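Local coordinates for N-acetyltransferase (Staphylococcus aureus subsp. aureus, PDB 4LUA), which probably transfers an acetyl group from acetyl-coenzyme A to an amine, as a member of the GNAT family whose own substrate is not established, at residues I7-N12 against I56-Y61; L66-A71 against S100-F105. All coordinates share one frame; numbering follows the deposited sequence.

Contact 1. Residues I7-N12 against I56-Y61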
# COMPACT_ATOMS: atom_id res chain seq x y z
N ILE A 7 -3.08 3.85 14.27
CA ILE A 7 -2.24 3.16 13.31
C ILE A 7 -1.22 2.35 14.11
O ILE A 7 -0.50 2.89 14.97
CB ILE A 7 -1.55 4.17 12.38
CG1 ILE A 7 -2.65 4.91 11.56
CG2 ILE A 7 -0.54 3.43 11.47
CD1 ILE A 7 -2.07 6.04 10.65
N LYS A 8 -1.22 1.03 13.87
CA LYS A 8 -0.39 0.08 14.61
C LYS A 8 0.56 -0.62 13.67
O LYS A 8 0.29 -0.78 12.47
CB LYS A 8 -1.25 -1.00 15.30
CG LYS A 8 -2.31 -0.49 16.32
CD LYS A 8 -3.06 -1.66 17.07
CE LYS A 8 -4.47 -1.25 17.59
NZ LYS A 8 -5.23 -2.23 18.50
N THR A 9 1.70 -1.02 14.21
CA THR A 9 2.58 -1.88 13.43
C THR A 9 2.03 -3.28 13.63
O THR A 9 1.76 -3.72 14.76
CB THR A 9 4.05 -1.78 13.90
OG1 THR A 9 4.57 -0.47 13.60
CG2 THR A 9 4.89 -2.77 13.13
N LEU A 10 1.91 -4.02 12.54
CA LEU A 10 1.38 -5.38 12.59
C LEU A 10 2.54 -6.33 12.65
O LEU A 10 3.62 -6.06 12.10
CB LEU A 10 0.53 -5.68 11.35
CG LEU A 10 -0.61 -4.68 11.11
CD1 LEU A 10 -1.48 -5.25 9.95
CD2 LEU A 10 -1.44 -4.53 12.44
N THR A 11 2.34 -7.44 13.33
CA THR A 11 3.34 -8.51 13.40
C THR A 11 2.68 -9.86 13.05
O THR A 11 1.52 -9.90 12.63
CB THR A 11 3.98 -8.60 14.79
OG1 THR A 11 3.06 -9.21 15.70
CG2 THR A 11 4.38 -7.20 15.29
N ASN A 12 3.42 -10.95 13.25
CA ASN A 12 2.90 -12.30 12.98
C ASN A 12 1.62 -12.61 13.74
O ASN A 12 0.74 -13.39 13.27
CB ASN A 12 3.92 -13.32 13.46
CG ASN A 12 5.20 -13.28 12.67
OD1 ASN A 12 5.24 -13.76 11.53
ND2 ASN A 12 6.26 -12.73 13.27
N ILE A 56 7.83 -3.47 6.57
CA ILE A 56 7.07 -3.14 7.76
C ILE A 56 5.61 -2.96 7.33
O ILE A 56 5.31 -2.32 6.31
CB ILE A 56 7.60 -1.88 8.48
CG1 ILE A 56 6.78 -1.64 9.75
CG2 ILE A 56 7.44 -0.64 7.65
CD1 ILE A 56 7.40 -0.63 10.69
N VAL A 57 4.70 -3.54 8.09
CA VAL A 57 3.27 -3.52 7.76
C VAL A 57 2.48 -2.74 8.78
O VAL A 57 2.64 -2.92 10.00
CB VAL A 57 2.74 -5.00 7.71
CG1 VAL A 57 1.24 -5.00 7.32
CG2 VAL A 57 3.59 -5.84 6.74
N PHE A 58 1.61 -1.84 8.29
CA PHE A 58 0.82 -1.01 9.19
C PHE A 58 -0.65 -1.34 9.07
O PHE A 58 -1.13 -1.60 7.91
CB PHE A 58 1.03 0.46 8.77
CG PHE A 58 2.49 0.87 8.77
CD1 PHE A 58 3.13 0.95 10.00
CD2 PHE A 58 3.18 1.20 7.59
CE1 PHE A 58 4.50 1.30 10.05
CE2 PHE A 58 4.55 1.58 7.63
CZ PHE A 58 5.19 1.63 8.85
N GLY A 59 -1.36 -1.24 10.20
CA GLY A 59 -2.82 -1.43 10.16
C GLY A 59 -3.55 -0.28 10.81
O GLY A 59 -3.09 0.24 11.80
N CYS A 60 -4.68 0.13 10.24
CA CYS A 60 -5.51 1.15 10.87
C CYS A 60 -6.64 0.42 11.60
O CYS A 60 -7.39 -0.40 11.02
CB CYS A 60 -6.19 1.98 9.79
SG CYS A 60 -4.93 2.88 8.80
N TYR A 61 -6.78 0.74 12.89
CA TYR A 61 -7.84 0.13 13.70
C TYR A 61 -8.87 1.16 14.12
O TYR A 61 -8.52 2.23 14.62
CB TYR A 61 -7.26 -0.54 14.95
CG TYR A 61 -6.56 -1.86 14.67
CD1 TYR A 61 -7.22 -3.05 14.91
CD2 TYR A 61 -5.28 -1.89 14.11
CE1 TYR A 61 -6.60 -4.24 14.63
CE2 TYR A 61 -4.66 -3.07 13.85
CZ TYR A 61 -5.32 -4.23 14.10
OH TYR A 61 -4.73 -5.46 13.87
O HOH W 1 5.52 -5.11 10.48
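With CG beside its backbone N (chi1 -59°) and the chain extended beyond, Lys8 leans diagonally past its strand partner Gly59 to lie over one face of the ring of Tyr61, two residues further along. Its CE sits 3.6 Å from Tyr61 CD2 in a CH-pi contact, and NZ stands 4.3 Å from the ring centroid, a cation-pi pair. A long aliphatic chain ending in a charge suits this partly exposed edge, and NZ has a further, weak and long ion pair with Glu6. Leu10 meets the same ring differently: CD2 comes to the edge, in the plane, 3.7 Å from Tyr61 OH. Its other branch turns to Val57, CD1 lying 3.8 Å from Val57 CG1, and helix 41-48 closes over both through Leu48. Gly59 has no side chain, and Leu10 lies against its backbone, CG 3.6 Å from Gly59 N. Lys8 and Gly59 form an antiparallel hydrogen-bonded pair, Gly59 N giving a bond of 2.8 Å to Lys8 O and Lys8 N returning one to Gly59 O. Leu10 N then donates almost straight (178°) to Val57 O. Beyond that bond, a water accepts from Val57 N and donates to Leu10 O. On the other face of the sheet Thr9 OG1 lies at the Phe58 ring edge, and Ile7 CG1 touches Cys60 SG at 4.1 Å; Ile7, Phe58 and Cys60 pack on Phe105, Ile106 and Leu102 of helix 96-112. Such antiparallel pairing of the first strand with the second forms one edge of the N-terminal four-stranded sheet of the GNAT fold.

Contact 2. Residues L66-A71 against S100-F105; sequences LIATAA and SELINF
The central helix of the GNAT fold packs here on the N-terminal antiparallel sheet, and Leu102 of helix 96-112 makes most of the contact with strand 65-75. Its CG is anti to the backbone N (chi1 178°), which carries the isobutyl group off the helix and onto the strand, so that the CD2 methyl is the part of Leu102 that does the touching. CD2 rests on the peptide between Thr69 and Ala70, 3.7 Å from Thr69 C, and 3.9 Å from Ala70 CB. Ala68 CB borders it more loosely at 4.4 Å. Alanines suit these two positions: alternate residues of the strand direct short methyls at the helix, leaving room for a branched leucine to come down to the backbone between them. Strand and helix run in roughly the same direction, 29° apart, with 9.3 Å between their short axes, as befits a helix laid over a sheet in this alpha/beta acetyltransferase fold. One residue further along the helix, Ile103 turns its CD1 inward to lie 4.4 Å from Ala70 CB, a looser apolar contact. No hydrogen bond joins the segments. Thr69, between the alanines, points the opposite way, toward helix 15-25, where it packs on Tyr18, Leu21 and Val22; its buried OG1 is satisfied by Phe58 O of the neighbouring strand. Cys60 and Asn89, from the strands flanking 65-75, also touch Leu102, which therefore spans three strands of the sheet.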
# COMPACT_ATOMS: atom_id res chain seq x y z
N LEU A 66 -9.70 -4.12 12.35
CA LEU A 66 -8.71 -3.71 11.37
C LEU A 66 -9.44 -3.29 10.10
O LEU A 66 -10.17 -4.10 9.46
CB LEU A 66 -7.77 -4.92 11.08
CG LEU A 66 -6.75 -4.69 10.00
CD1 LEU A 66 -5.76 -3.57 10.36
CD2 LEU A 66 -6.01 -6.04 9.79
N ILE A 67 -9.29 -2.02 9.73
CA ILE A 67 -10.05 -1.51 8.58
C ILE A 67 -9.23 -1.15 7.36
O ILE A 67 -9.79 -0.92 6.29
CB ILE A 67 -10.96 -0.32 8.98
CG1 ILE A 67 -10.15 0.91 9.40
CG2 ILE A 67 -11.91 -0.81 10.11
CD1 ILE A 67 -11.07 2.15 9.54
N ALA A 68 -7.91 -1.09 7.51
CA ALA A 68 -7.06 -0.74 6.37
C ALA A 68 -5.64 -1.15 6.66
O ALA A 68 -5.24 -1.28 7.84
CB ALA A 68 -7.09 0.80 6.06
N THR A 69 -4.88 -1.37 5.58
CA THR A 69 -3.46 -1.71 5.76
C THR A 69 -2.65 -1.21 4.58
O THR A 69 -3.20 -1.05 3.48
CB THR A 69 -3.27 -3.26 5.89
OG1 THR A 69 -1.90 -3.56 6.23
CG2 THR A 69 -3.71 -4.09 4.64
N ALA A 70 -1.34 -0.98 4.83
CA ALA A 70 -0.38 -0.86 3.72
C ALA A 70 0.97 -1.28 4.28
O ALA A 70 1.16 -1.24 5.49
CB ALA A 70 -0.37 0.60 3.16
N ALA A 71 1.87 -1.69 3.37
CA ALA A 71 3.21 -2.14 3.74
C ALA A 71 4.26 -1.25 3.02
O ALA A 71 4.04 -0.72 1.92
CB ALA A 71 3.34 -3.59 3.34
N SER A 100 -5.84 8.43 3.25
CA SER A 100 -4.97 9.62 3.26
C SER A 100 -4.29 9.69 4.61
O SER A 100 -3.08 10.06 4.65
CB SER A 100 -5.76 10.93 3.04
OG SER A 100 -6.14 11.00 1.67
N GLU A 101 -5.01 9.37 5.69
CA GLU A 101 -4.35 9.37 7.02
C GLU A 101 -3.24 8.32 7.04
O GLU A 101 -2.10 8.57 7.51
CB GLU A 101 -5.35 9.12 8.14
CG GLU A 101 -6.06 10.36 8.63
CD GLU A 101 -7.05 10.04 9.75
OE1 GLU A 101 -6.79 9.08 10.53
OE2 GLU A 101 -8.10 10.73 9.83
N LEU A 102 -3.50 7.15 6.44
CA LEU A 102 -2.51 6.08 6.40
C LEU A 102 -1.26 6.44 5.56
O LEU A 102 -0.10 6.28 6.01
CB LEU A 102 -3.16 4.77 5.87
CG LEU A 102 -2.20 3.59 5.75
CD1 LEU A 102 -1.50 3.20 7.10
CD2 LEU A 102 -3.03 2.41 5.28
N ILE A 103 -1.44 6.94 4.33
CA ILE A 103 -0.29 7.24 3.47
C ILE A 103 0.44 8.48 4.03
O ILE A 103 1.67 8.54 3.97
CB ILE A 103 -0.76 7.39 2.01
CG1 ILE A 103 -1.47 6.13 1.53
CG2 ILE A 103 0.45 7.75 1.16
CD1 ILE A 103 -0.60 4.79 1.68
N ASN A 104 -0.28 9.47 4.60
CA ASN A 104 0.45 10.59 5.24
C ASN A 104 1.32 10.10 6.41
O ASN A 104 2.47 10.58 6.63
CB ASN A 104 -0.49 11.70 5.73
CG ASN A 104 -0.73 12.75 4.67
OD1 ASN A 104 0.20 13.17 3.98
ND2 ASN A 104 -1.98 13.22 4.56
N PHE A 105 0.77 9.13 7.17
CA PHE A 105 1.60 8.52 8.19
C PHE A 105 2.83 7.85 7.60
O PHE A 105 3.93 8.03 8.16
CB PHE A 105 0.76 7.54 9.07
CG PHE A 105 1.61 6.51 9.74
CD1 PHE A 105 2.20 6.75 10.96
CD2 PHE A 105 1.88 5.32 9.07
CE1 PHE A 105 3.04 5.80 11.58
CE2 PHE A 105 2.74 4.43 9.58
CZ PHE A 105 3.35 4.66 10.85

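From the N terminus, strand 6-9 leads into helices 15-25 and 41-48, and contact 1 closes the loop that carries both helices when strand 55-62 returns beside it. The chain then turns directly into strand 65-75, passes through strand 83-91 and reaches helix 96-112, where contact 2 closes a second, shorter loop. The two contacts are in series, neither nested nor crossed. Their centres are about 9 Å apart, and neighbouring strands join them: Cys60 O probably accepts a hydrogen bond from Ile67 N. Phe105 of the helix also packs against Ile7 and Phe58, tying the sheet edge to the helix.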